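Local coordinates for Lin1944 protein (Listeria innocua, PDB 3D7L), which is of unknown function but belongs to the short-chain dehydrogenase/reductase family and so is probably an oxidoreductase, at residues 39-42 / 47-50; 118-123 / 172-177; 137-142 / 150-155; 141-146 / 193-198; 186-191 / 197-202. All coordinates share one frame; numbering follows the deposited sequence.

Contact 1. Residues 39-42 / 47-50; sequences VTVD and DSIK
Ser48 and Ile49 of helix 46-56 meet Val41 and Asp42 just where the chain leaves strand 39-40, the outermost strand at one side of the Rossmann-fold sheet. The join is a tight strand-turn-helix connection, and Ser48 is the side chain at its middle. Its CB lies 3.5 Å from Asp42 O, a plain van der Waals approach to the carbonyl. One bond further, OG is swung anti to its own backbone N (chi1 172°), which brings it back toward the segment that leaves the strand. There it takes a nearly straight hydrogen bond from Asp42 N, 2.8 Å from N to OG at an N-H...O angle of 163°. The same oxygen rests against Val41, 3.7 Å from CA, so the hydroxyl bonds one residue's N-H and merely touches the residue before it.

Beside this polar grip runs an apolar one. Val41 CG2, anti to the backbone N, leans on the next helix residue, 3.7 Å from Ile49 CA, and the two branched side chains cross obliquely. Ile49 continues inward to Asn95, Leu96 and Leu99 of helix 79-100, while Val41 also packs on Met52. Local bonds tie the connection to the helix: Asn45 OD1 accepts from Ser48 N, and Asp42 OD1 is hydrogen-bonded to Thr44 OG1. On the hydrophobic side the contact closes with Val41 CG2 at 3.8 Å from Ile49 CG1.

Contact 2. Residues 118-123 / 172-177; sequences MEDPIV and EGFLPV
Phe174 reaches across from one loop to touch Asp120 and Ile122 on another, with no hydrogen bond between the two. Its CG stands anti to the carbonyl carbon and beside the backbone N (chi1 -85°), and this sends the ring's far end, CZ, straight at the opposing loop. CZ comes within 3.4 Å of Asp120 O, which lies at the ring edge and in its plane, as does Glu172 O from Phe174's own loop. Ring hydrogens thus face carbonyl oxygens, probably a weakly favourable electrostatic arrangement. The Asp120 side chain comes from the opposite direction, its carboxylate tilted 30° from the ring plane and OD2 3.8 Å from CE1.

Ile122 supplies the apolar touch. With CG1 held between the backbone N and the carbonyl carbon (chi1 59°), the CG2 methyl is the branch that meets the ring, 3.5 Å from CE2 and approaching obliquely. Phe171 adds an edge-to-face ring contact to Phe174, and Trp164 packs against it. The loop between strand 108-113 and helix 126-142 meets the one between helices 164-167 and 179-191. In short-chain dehydrogenases, segments beyond the strand C-termini commonly line the substrate pocket, as these loops may.

Contact 3. Residues 137-142 / 150-155; sequences AFAKSA and IRINTV
Ala142 N donates to Phe138 O over 2.7 Å, a short backbone bond within the helix, and both residues bring their side chains to Ile152 of the strand opposite. No hydrogen bond crosses the contact, which is wholly buried and hydrophobic. Ile152 supplies two branches to it. Its CG1 is anti to the backbone N (chi1 175°) and lies 3.9 Å from Ala139 CB, and the chain then extends to put CD1 near the Phe138 ring, 4.3 Å from CE2 and oblique to it. The other branch, CG2, takes the site between backbone N and carbonyl carbon and nestles against the helix backbone, 3.6 Å from Ala139 O.

Ala139 is thus the small residue at the closest point, where the two CA atoms of Ala139 and Ile152 are 6.1 Å apart. Its methyl also meets the next residue of the strand that points toward the helix, with CB 3.6 Å from Thr154 CG2. Segments 137-142 and 151-155 run nearly antiparallel, at 158° and with their axes 7.5 Å apart, as expected for the return leg of a beta-alpha-beta crossover. Here the unit runs from strand 108-113 through helix 126-142 to strand 151-157. Helix 79-100 flanks it, with Val97 touching both Phe138 and Ile152, and helix 126-142 also packs on the second subunit, where Phe138 meets Ala126 of that neighbouring chain.

Contact 4. Residues 141-146 / 193-198; sequences SAAIEM and AQTGES
Ala143 presses its methyl onto the backbone and hydroxyl of the Thr195-Gly196 pair. CB lies 3.6 Å from Gly196 N and equally close to Thr195 OG1. The two segments come very near, with Ala143 CA 5.1 Å from Gly196 CA, an approach eased by the lack of a side chain on Gly196, whose positive phi of 72° suits glycine.

Beside this van der Waals contact sits a water bridge. The water donates to Ala143 O at 2.6 Å and accepts a hydrogen bond from Thr195 OG1 at 2.7 Å. Thr195 turns OG1 anti to its backbone N (chi1 -164°), which sets the hydroxyl over toward Ala143. The same oxygen is hydrogen-bonded to Ile152 N, so the hydroxyl is held between strand backbone and water.

Further out, the loop is fixed by strand 151-157: Gly196 pairs with Ile152 through the backbone, and Asn153 OD1 bonds Glu197 N. On the other side, Glu145 bonds the backbone N atoms of Leu74 and Gln124 of the second subunit, which ties this part of the chain into the dimer. Since Thr195 gives its proton to the water and receives one from Ile152 N, its polar demand is met on both counts, and the water links the carbonyl of Ala143 to the loop where the two segments make no direct hydrogen bond.

Contact 5. Residues 186-191 / 197-202; sequences FEKSVF and ESYQVY
Lys188 lays its aliphatic chain over one face of the Tyr199 ring. CD sits 4.0 Å from the ring centroid and 15° off the normal, a CH-pi contact, and the lysine chain crosses the tyrosine side chain at about a right angle. The lysine runs extended from an anti CG (chi1 -178°) until it bends at its last torsion, chi4 64°. CE still follows the ring and gives the closest approach, 3.4 Å from Tyr199 CE1. The pairing of a lysine's methylene groups with an aromatic face is largely dispersive.

Ser189, the next residue, meets the ring differently, with CB in its plane at the edge, 4.0 Å from Tyr199 CE2. Two successive helix residues therefore frame the ring, one over a face and one at the rim. The serine's OG bonds to Thr111 OG1 and Asn153 ND2, so its polar end points into the sheet.

At the tip of the tyrosine a water joins the two segments, donating to Lys188 O at 2.9 Å and to Tyr199 OH at the same distance. The phenol is also hydrogen-bonded to Gln194 OE1 in the loop that connects helix to strand.

Strand 198-201 is the outermost strand on its side of the parallel sheet and pairs with strand 151-157, while helix 179-191 lies against the sheet, its Phe186 reaching both helix 14-23 and Thr111 and Thr113 of strand 108-113.

Contacts 3 and 4 form one unit, their centres about 4 Å apart, both using helix 126-142 and joined by pairing of strand 151-157 with the loop before the last strand. Contact 5 continues that pairing, with Thr154 O 2.8 Å from Tyr199 N, its centre about 11 Å from that of contact 3. Contact 2, which may border a substrate pocket, is tied to contact 5 through Glu119 OE2, 2.7 Å from Tyr202 OH, a probable hydrogen bond. Contact 1 stands apart at the far edge of the sheet, its centre about 32 Å from that of contact 2 and on the opposite side of the chain's centre. Contacts 2, 3 and 4 reach the second subunit.

Contact 1. Residues 39-42 / 47-50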
# COMPACT_ATOMS: atom_id res chain seq x y z
N VAL D 39 15.09 -22.21 -9.25
CA VAL D 39 14.03 -22.69 -8.36
C VAL D 39 12.79 -21.98 -8.86
O VAL D 39 12.89 -20.89 -9.44
CB VAL D 39 14.34 -22.37 -6.86
CG1 VAL D 39 13.37 -23.08 -5.94
CG2 VAL D 39 15.74 -22.88 -6.48
N THR D 40 11.62 -22.59 -8.71
CA THR D 40 10.39 -21.91 -9.12
C THR D 40 9.52 -21.55 -7.91
O THR D 40 9.68 -22.12 -6.84
CB THR D 40 9.56 -22.68 -10.19
OG1 THR D 40 9.16 -23.96 -9.70
CG2 THR D 40 10.36 -22.84 -11.49
N VAL D 41 8.62 -20.60 -8.11
CA VAL D 41 7.78 -20.05 -7.04
C VAL D 41 6.53 -19.40 -7.66
O VAL D 41 6.61 -18.73 -8.68
CB VAL D 41 8.58 -19.07 -6.09
CG1 VAL D 41 9.06 -17.81 -6.81
CG2 VAL D 41 7.77 -18.71 -4.81
N ASP D 42 5.38 -19.70 -7.07
CA ASP D 42 4.15 -18.93 -7.28
C ASP D 42 4.02 -18.03 -6.05
O ASP D 42 3.67 -18.52 -4.96
CB ASP D 42 2.92 -19.84 -7.40
CG ASP D 42 1.63 -19.06 -7.60
OD1 ASP D 42 1.64 -17.82 -7.44
OD2 ASP D 42 0.59 -19.68 -7.90
N ASP D 47 2.40 -21.58 0.59
CA ASP D 47 3.16 -22.83 0.68
C ASP D 47 4.23 -22.92 -0.39
O ASP D 47 5.32 -23.40 -0.11
CB ASP D 47 2.26 -24.05 0.66
CG ASP D 47 1.37 -24.12 1.87
OD1 ASP D 47 1.77 -24.76 2.87
OD2 ASP D 47 0.29 -23.50 1.84
N SER D 48 3.93 -22.44 -1.59
CA SER D 48 4.89 -22.36 -2.68
C SER D 48 6.12 -21.48 -2.32
O SER D 48 7.26 -21.84 -2.60
CB SER D 48 4.19 -21.83 -3.94
OG SER D 48 5.11 -21.57 -4.97
N ILE D 49 5.89 -20.33 -1.69
CA ILE D 49 7.02 -19.51 -1.25
C ILE D 49 7.86 -20.27 -0.22
O ILE D 49 9.10 -20.27 -0.27
CB ILE D 49 6.57 -18.13 -0.68
CG1 ILE D 49 5.99 -17.24 -1.79
CG2 ILE D 49 7.73 -17.43 -0.01
CD1 ILE D 49 5.02 -16.23 -1.28
N LYS D 50 7.19 -20.89 0.74
CA LYS D 50 7.90 -21.64 1.78
C LYS D 50 8.73 -22.76 1.18
O LYS D 50 9.88 -22.96 1.60
CB LYS D 50 6.95 -22.18 2.84
CG LYS D 50 6.03 -21.12 3.34
CD LYS D 50 5.78 -21.23 4.80
CE LYS D 50 4.55 -22.06 5.10
NZ LYS D 50 3.70 -21.31 6.09

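Contact 2. Residues 118-123 / 172-177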
# COMPACT_ATOMS: atom_id res chain seq x y z
N MSE D 118 2.96 5.16 -8.42
CA MSE D 118 2.54 5.69 -7.11
C MSE D 118 2.80 7.20 -6.92
O MSE D 118 2.19 7.80 -6.03
CB MSE D 118 3.22 4.91 -5.99
CG MSE D 118 4.73 5.14 -5.94
SE MSE D 118 5.54 4.35 -4.35
CE MSE D 118 7.40 4.66 -4.76
N GLU D 119 3.70 7.79 -7.70
CA GLU D 119 4.12 9.21 -7.51
C GLU D 119 3.75 10.14 -8.67
O GLU D 119 3.57 11.34 -8.47
CB GLU D 119 5.64 9.32 -7.33
CG GLU D 119 6.22 8.33 -6.32
CD GLU D 119 7.44 8.87 -5.53
OE1 GLU D 119 7.30 9.97 -4.93
OE2 GLU D 119 8.50 8.18 -5.51
N ASP D 120 3.66 9.58 -9.87
CA ASP D 120 3.40 10.34 -11.10
C ASP D 120 2.32 9.55 -11.83
O ASP D 120 2.63 8.82 -12.79
CB ASP D 120 4.69 10.37 -11.93
CG ASP D 120 4.67 11.40 -13.03
OD1 ASP D 120 3.59 11.92 -13.43
OD2 ASP D 120 5.78 11.70 -13.53
N PRO D 121 1.06 9.64 -11.35
CA PRO D 121 0.06 8.64 -11.74
C PRO D 121 -0.43 8.73 -13.18
O PRO D 121 -0.41 9.82 -13.78
CB PRO D 121 -1.09 8.89 -10.77
CG PRO D 121 -0.95 10.31 -10.35
CD PRO D 121 0.52 10.62 -10.38
N ILE D 122 -0.88 7.60 -13.70
CA ILE D 122 -1.47 7.53 -15.04
C ILE D 122 -2.86 6.86 -15.01
O ILE D 122 -3.21 6.13 -14.07
CB ILE D 122 -0.55 6.78 -16.03
CG1 ILE D 122 -0.30 5.34 -15.53
CG2 ILE D 122 0.76 7.59 -16.28
CD1 ILE D 122 0.14 4.38 -16.59
N VAL D 123 -3.63 7.09 -16.07
CA VAL D 123 -4.90 6.41 -16.23
C VAL D 123 -4.60 4.90 -16.35
O VAL D 123 -3.63 4.50 -17.01
CB VAL D 123 -5.71 6.94 -17.43
CG1 VAL D 123 -6.98 6.12 -17.64
CG2 VAL D 123 -6.04 8.45 -17.25
N GLU D 172 2.27 8.73 -22.14
CA GLU D 172 2.58 9.79 -23.11
C GLU D 172 3.26 10.99 -22.43
O GLU D 172 2.82 11.46 -21.38
CB GLU D 172 1.32 10.22 -23.87
CG GLU D 172 0.80 9.15 -24.81
CD GLU D 172 -0.57 9.46 -25.33
OE1 GLU D 172 -1.53 9.50 -24.53
OE2 GLU D 172 -0.71 9.67 -26.55
N GLY D 173 4.36 11.46 -23.01
CA GLY D 173 5.08 12.59 -22.40
C GLY D 173 6.04 12.21 -21.28
O GLY D 173 6.74 13.06 -20.74
N PHE D 174 6.09 10.93 -20.93
CA PHE D 174 7.08 10.44 -19.96
C PHE D 174 8.42 10.33 -20.71
O PHE D 174 8.47 10.37 -21.96
CB PHE D 174 6.67 9.07 -19.38
CG PHE D 174 5.72 9.13 -18.18
CD1 PHE D 174 6.13 8.67 -16.91
CD2 PHE D 174 4.40 9.61 -18.31
CE1 PHE D 174 5.25 8.68 -15.80
CE2 PHE D 174 3.50 9.62 -17.21
CZ PHE D 174 3.92 9.16 -15.96
N LEU D 175 9.50 10.26 -19.94
CA LEU D 175 10.84 10.03 -20.46
C LEU D 175 11.33 8.74 -19.83
O LEU D 175 11.57 8.70 -18.65
CB LEU D 175 11.77 11.19 -20.10
CG LEU D 175 13.19 11.18 -20.68
CD1 LEU D 175 13.18 10.87 -22.17
CD2 LEU D 175 13.91 12.53 -20.39
N PRO D 176 11.41 7.65 -20.61
CA PRO D 176 11.75 6.35 -20.04
C PRO D 176 13.24 6.21 -19.66
O PRO D 176 14.09 6.98 -20.12
CB PRO D 176 11.39 5.37 -21.16
CG PRO D 176 11.59 6.17 -22.42
CD PRO D 176 11.19 7.59 -22.08
N VAL D 177 13.53 5.25 -18.79
CA VAL D 177 14.88 5.06 -18.26
C VAL D 177 15.45 3.73 -18.75
O VAL D 177 14.69 2.78 -18.95
CB VAL D 177 14.91 5.13 -16.69
CG1 VAL D 177 14.56 6.57 -16.19
CG2 VAL D 177 13.97 4.11 -16.08

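Contact 3. Residues 137-142 / 150-155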
# COMPACT_ATOMS: atom_id res chain seq x y z
N ALA D 137 5.95 1.70 1.88
CA ALA D 137 5.67 1.93 3.30
C ALA D 137 5.99 0.72 4.18
O ALA D 137 6.54 0.91 5.27
CB ALA D 137 4.23 2.35 3.49
N PHE D 138 5.63 -0.48 3.74
CA PHE D 138 6.02 -1.72 4.45
C PHE D 138 7.53 -1.80 4.69
O PHE D 138 7.97 -2.01 5.81
CB PHE D 138 5.57 -3.00 3.70
CG PHE D 138 6.12 -4.29 4.31
CD1 PHE D 138 5.56 -4.82 5.48
CD2 PHE D 138 7.23 -4.94 3.74
CE1 PHE D 138 6.07 -6.00 6.06
CE2 PHE D 138 7.76 -6.11 4.32
CZ PHE D 138 7.18 -6.65 5.48
N ALA D 139 8.29 -1.62 3.63
CA ALA D 139 9.77 -1.67 3.66
C ALA D 139 10.40 -0.63 4.59
O ALA D 139 11.32 -0.94 5.36
CB ALA D 139 10.33 -1.52 2.25
N LYS D 140 9.90 0.62 4.52
CA LYS D 140 10.37 1.70 5.40
C LYS D 140 10.15 1.31 6.87
O LYS D 140 11.09 1.42 7.67
CB LYS D 140 9.68 3.03 5.08
CG LYS D 140 10.25 4.22 5.85
CD LYS D 140 9.51 5.51 5.52
CE LYS D 140 9.99 6.70 6.37
NZ LYS D 140 11.43 6.96 6.13
N SER D 141 8.95 0.82 7.20
CA SER D 141 8.65 0.38 8.57
C SER D 141 9.39 -0.89 8.98
O SER D 141 9.96 -0.96 10.06
CB SER D 141 7.13 0.18 8.76
OG SER D 141 6.78 0.16 10.14
N ALA D 142 9.38 -1.91 8.12
CA ALA D 142 10.07 -3.18 8.41
C ALA D 142 11.56 -3.01 8.76
O ALA D 142 12.07 -3.68 9.65
CB ALA D 142 9.90 -4.13 7.26
N ILE D 150 19.97 -7.21 9.24
CA ILE D 150 19.37 -7.33 7.93
C ILE D 150 18.80 -5.99 7.44
O ILE D 150 18.23 -5.24 8.23
CB ILE D 150 18.30 -8.43 7.92
CG1 ILE D 150 18.97 -9.82 7.94
CG2 ILE D 150 17.40 -8.30 6.71
CD1 ILE D 150 18.13 -10.94 8.57
N ARG D 151 19.00 -5.69 6.16
CA ARG D 151 18.53 -4.43 5.57
C ARG D 151 17.40 -4.67 4.58
O ARG D 151 17.25 -5.78 4.04
CB ARG D 151 19.68 -3.66 4.90
CG ARG D 151 20.92 -3.47 5.82
CD ARG D 151 22.09 -2.79 5.07
NE ARG D 151 22.64 -3.70 4.07
CZ ARG D 151 22.43 -3.63 2.75
NH1 ARG D 151 21.73 -2.66 2.20
NH2 ARG D 151 22.98 -4.54 1.97
N ILE D 152 16.59 -3.64 4.35
CA ILE D 152 15.51 -3.74 3.35
C ILE D 152 15.27 -2.39 2.67
O ILE D 152 15.02 -1.37 3.34
CB ILE D 152 14.18 -4.33 3.96
CG1 ILE D 152 13.04 -4.30 2.93
CG2 ILE D 152 13.74 -3.54 5.25
CD1 ILE D 152 11.88 -5.24 3.27
N ASN D 153 15.35 -2.39 1.35
CA ASN D 153 15.09 -1.18 0.55
C ASN D 153 14.13 -1.48 -0.60
O ASN D 153 13.88 -2.63 -0.90
CB ASN D 153 16.39 -0.63 -0.05
CG ASN D 153 17.44 -0.30 1.00
OD1 ASN D 153 17.23 0.59 1.83
ND2 ASN D 153 18.59 -0.98 0.94
N THR D 154 13.63 -0.44 -1.25
CA THR D 154 12.84 -0.64 -2.46
C THR D 154 13.46 0.14 -3.61
O THR D 154 14.13 1.16 -3.40
CB THR D 154 11.34 -0.23 -2.29
OG1 THR D 154 11.24 1.11 -1.84
CG2 THR D 154 10.65 -1.15 -1.31
N VAL D 155 13.24 -0.36 -4.82
CA VAL D 155 13.66 0.34 -6.03
C VAL D 155 12.39 0.70 -6.81
O VAL D 155 11.52 -0.16 -7.01
CB VAL D 155 14.66 -0.49 -6.85
CG1 VAL D 155 14.97 0.20 -8.22
CG2 VAL D 155 15.95 -0.72 -6.04

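Contact 4. Residues 141-146 / 193-198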
# COMPACT_ATOMS: atom_id res chain seq x y z
N SER D 141 8.95 0.82 7.20
CA SER D 141 8.65 0.38 8.57
C SER D 141 9.39 -0.89 8.98
O SER D 141 9.96 -0.96 10.06
CB SER D 141 7.13 0.18 8.76
OG SER D 141 6.78 0.16 10.14
N ALA D 142 9.38 -1.91 8.12
CA ALA D 142 10.07 -3.18 8.41
C ALA D 142 11.56 -3.01 8.76
O ALA D 142 12.07 -3.68 9.65
CB ALA D 142 9.90 -4.13 7.26
N ALA D 143 12.23 -2.08 8.07
CA ALA D 143 13.64 -1.76 8.27
C ALA D 143 14.03 -1.58 9.74
O ALA D 143 15.13 -1.98 10.15
CB ALA D 143 14.00 -0.51 7.46
N ILE D 144 13.13 -1.04 10.56
CA ILE D 144 13.43 -0.81 11.97
C ILE D 144 13.27 -2.05 12.87
O ILE D 144 13.70 -2.04 14.03
CB ILE D 144 12.60 0.36 12.53
CG1 ILE D 144 11.11 -0.01 12.57
CG2 ILE D 144 12.87 1.65 11.71
CD1 ILE D 144 10.24 0.98 13.30
N GLU D 145 12.66 -3.12 12.35
CA GLU D 145 12.46 -4.35 13.11
C GLU D 145 13.30 -5.54 12.63
O GLU D 145 13.14 -6.64 13.13
CB GLU D 145 10.98 -4.75 13.11
CG GLU D 145 10.10 -3.85 13.99
CD GLU D 145 8.70 -4.43 14.14
OE1 GLU D 145 7.76 -3.90 13.47
OE2 GLU D 145 8.56 -5.41 14.90
N MSE D 146 14.18 -5.32 11.66
CA MSE D 146 14.94 -6.45 11.10
C MSE D 146 15.91 -7.01 12.11
O MSE D 146 16.57 -6.25 12.81
CB MSE D 146 15.63 -6.06 9.79
CG MSE D 146 14.62 -5.91 8.64
SE MSE D 146 13.94 -7.66 8.01
CE MSE D 146 12.48 -7.08 6.88
N ALA D 193 24.96 -0.24 2.14
CA ALA D 193 24.71 -0.53 3.55
C ALA D 193 23.55 0.24 4.13
O ALA D 193 23.41 0.32 5.37
CB ALA D 193 25.98 -0.29 4.38
N GLN D 194 22.72 0.80 3.25
CA GLN D 194 21.56 1.59 3.68
C GLN D 194 20.33 0.71 3.87
O GLN D 194 20.28 -0.41 3.34
CB GLN D 194 21.27 2.71 2.67
CG GLN D 194 22.52 3.56 2.34
CD GLN D 194 22.29 4.62 1.26
OE1 GLN D 194 21.28 4.62 0.55
NE2 GLN D 194 23.24 5.55 1.15
N THR D 195 19.35 1.22 4.61
CA THR D 195 18.11 0.49 4.83
C THR D 195 16.94 1.47 4.96
O THR D 195 17.12 2.63 5.30
CB THR D 195 18.22 -0.45 6.07
OG1 THR D 195 17.15 -1.41 6.04
CG2 THR D 195 18.16 0.36 7.38
N GLY D 196 15.74 0.99 4.69
CA GLY D 196 14.53 1.81 4.77
C GLY D 196 14.43 2.83 3.65
O GLY D 196 13.63 3.77 3.74
N GLU D 197 15.21 2.62 2.60
CA GLU D 197 15.28 3.54 1.48
C GLU D 197 14.37 3.12 0.33
O GLU D 197 14.13 1.93 0.12
CB GLU D 197 16.71 3.66 0.96
CG GLU D 197 17.74 4.12 2.01
CD GLU D 197 17.45 5.50 2.59
OE1 GLU D 197 16.85 6.38 1.89
OE2 GLU D 197 17.80 5.70 3.76
N SER D 198 13.85 4.13 -0.35
CA SER D 198 13.17 4.02 -1.64
C SER D 198 14.08 4.72 -2.65
O SER D 198 14.30 5.94 -2.59
CB SER D 198 11.77 4.68 -1.57
OG SER D 198 11.16 4.75 -2.86
O HOH W 1 16.93 -2.70 8.41

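Contact 5. Residues 186-191 / 197-202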
# COMPACT_ATOMS: atom_id res chain seq x y z
N PHE D 186 19.38 -1.51 -7.63
CA PHE D 186 19.37 -2.84 -7.03
C PHE D 186 20.76 -3.23 -6.52
O PHE D 186 20.88 -3.71 -5.39
CB PHE D 186 18.87 -3.89 -8.03
CG PHE D 186 17.38 -3.89 -8.22
CD1 PHE D 186 16.56 -4.69 -7.42
CD2 PHE D 186 16.79 -3.13 -9.22
CE1 PHE D 186 15.16 -4.70 -7.61
CE2 PHE D 186 15.43 -3.15 -9.43
CZ PHE D 186 14.61 -3.94 -8.61
N GLU D 187 21.79 -3.01 -7.33
CA GLU D 187 23.17 -3.23 -6.88
C GLU D 187 23.50 -2.36 -5.64
O GLU D 187 24.15 -2.83 -4.72
CB GLU D 187 24.19 -3.00 -7.99
CG GLU D 187 25.64 -3.10 -7.52
CD GLU D 187 26.67 -2.89 -8.63
OE1 GLU D 187 26.31 -2.83 -9.82
OE2 GLU D 187 27.87 -2.81 -8.33
N LYS D 188 23.06 -1.10 -5.65
CA LYS D 188 23.21 -0.20 -4.52
C LYS D 188 22.55 -0.80 -3.28
O LYS D 188 23.16 -0.83 -2.22
CB LYS D 188 22.61 1.19 -4.86
CG LYS D 188 22.75 2.21 -3.77
CD LYS D 188 22.12 3.55 -4.16
CE LYS D 188 22.14 4.53 -2.99
NZ LYS D 188 23.50 4.91 -2.54
N SER D 189 21.32 -1.32 -3.42
CA SER D 189 20.64 -1.96 -2.30
C SER D 189 21.37 -3.21 -1.79
O SER D 189 21.57 -3.34 -0.59
CB SER D 189 19.18 -2.30 -2.62
OG SER D 189 18.58 -2.84 -1.48
N VAL D 190 21.82 -4.09 -2.68
CA VAL D 190 22.48 -5.32 -2.25
C VAL D 190 23.87 -5.08 -1.65
O VAL D 190 24.22 -5.67 -0.62
CB VAL D 190 22.54 -6.37 -3.41
CG1 VAL D 190 23.42 -7.61 -3.06
CG2 VAL D 190 21.14 -6.79 -3.82
N PHE D 191 24.66 -4.23 -2.29
CA PHE D 191 26.08 -4.12 -1.95
C PHE D 191 26.42 -2.93 -1.08
O PHE D 191 27.48 -2.91 -0.45
CB PHE D 191 26.92 -4.13 -3.23
CG PHE D 191 26.99 -5.47 -3.88
CD1 PHE D 191 27.86 -6.45 -3.39
CD2 PHE D 191 26.19 -5.78 -4.97
CE1 PHE D 191 27.92 -7.72 -3.98
CE2 PHE D 191 26.26 -7.03 -5.58
CZ PHE D 191 27.12 -8.01 -5.08
N GLU D 197 15.21 2.62 2.60
CA GLU D 197 15.28 3.54 1.48
C GLU D 197 14.37 3.12 0.33
O GLU D 197 14.13 1.93 0.12
CB GLU D 197 16.71 3.66 0.96
CG GLU D 197 17.74 4.12 2.01
CD GLU D 197 17.45 5.50 2.59
OE1 GLU D 197 16.85 6.38 1.89
OE2 GLU D 197 17.80 5.70 3.76
N SER D 198 13.85 4.13 -0.35
CA SER D 198 13.17 4.02 -1.64
C SER D 198 14.08 4.72 -2.65
O SER D 198 14.30 5.94 -2.59
CB SER D 198 11.77 4.68 -1.57
OG SER D 198 11.16 4.75 -2.86
N TYR D 199 14.69 3.93 -3.54
CA TYR D 199 15.60 4.42 -4.56
C TYR D 199 14.81 4.67 -5.82
O TYR D 199 14.47 3.72 -6.53
CB TYR D 199 16.71 3.40 -4.84
CG TYR D 199 17.65 3.15 -3.67
CD1 TYR D 199 18.14 4.21 -2.92
CD2 TYR D 199 18.05 1.86 -3.33
CE1 TYR D 199 19.01 4.01 -1.83
CE2 TYR D 199 18.93 1.64 -2.24
CZ TYR D 199 19.40 2.72 -1.51
OH TYR D 199 20.24 2.54 -0.45
N GLN D 200 14.49 5.93 -6.08
CA GLN D 200 13.72 6.29 -7.27
C GLN D 200 14.68 6.35 -8.47
O GLN D 200 15.75 6.91 -8.37
CB GLN D 200 13.09 7.67 -7.08
CG GLN D 200 12.23 7.85 -5.79
CD GLN D 200 11.97 9.33 -5.50
OE1 GLN D 200 12.80 10.20 -5.82
NE2 GLN D 200 10.82 9.63 -4.93
N VAL D 201 14.32 5.71 -9.59
CA VAL D 201 15.10 5.85 -10.83
C VAL D 201 14.13 6.44 -11.86
O VAL D 201 13.56 5.71 -12.68
CB VAL D 201 15.76 4.51 -11.33
CG1 VAL D 201 16.72 4.75 -12.50
CG2 VAL D 201 16.52 3.78 -10.20
N TYR D 202 13.93 7.76 -11.80
CA TYR D 202 12.89 8.42 -12.62
C TYR D 202 13.48 9.24 -13.77
O TYR D 202 12.83 9.51 -14.79
CB TYR D 202 11.96 9.29 -11.78
CG TYR D 202 11.14 8.59 -10.70
CD1 TYR D 202 10.86 7.21 -10.76
CD2 TYR D 202 10.61 9.32 -9.63
CE1 TYR D 202 10.12 6.58 -9.79
CE2 TYR D 202 9.85 8.68 -8.62
CZ TYR D 202 9.59 7.31 -8.72
OH TYR D 202 8.83 6.67 -7.76
OXT TYR D 202 14.65 9.66 -13.69
O HOH W 2 22.46 0.71 0.08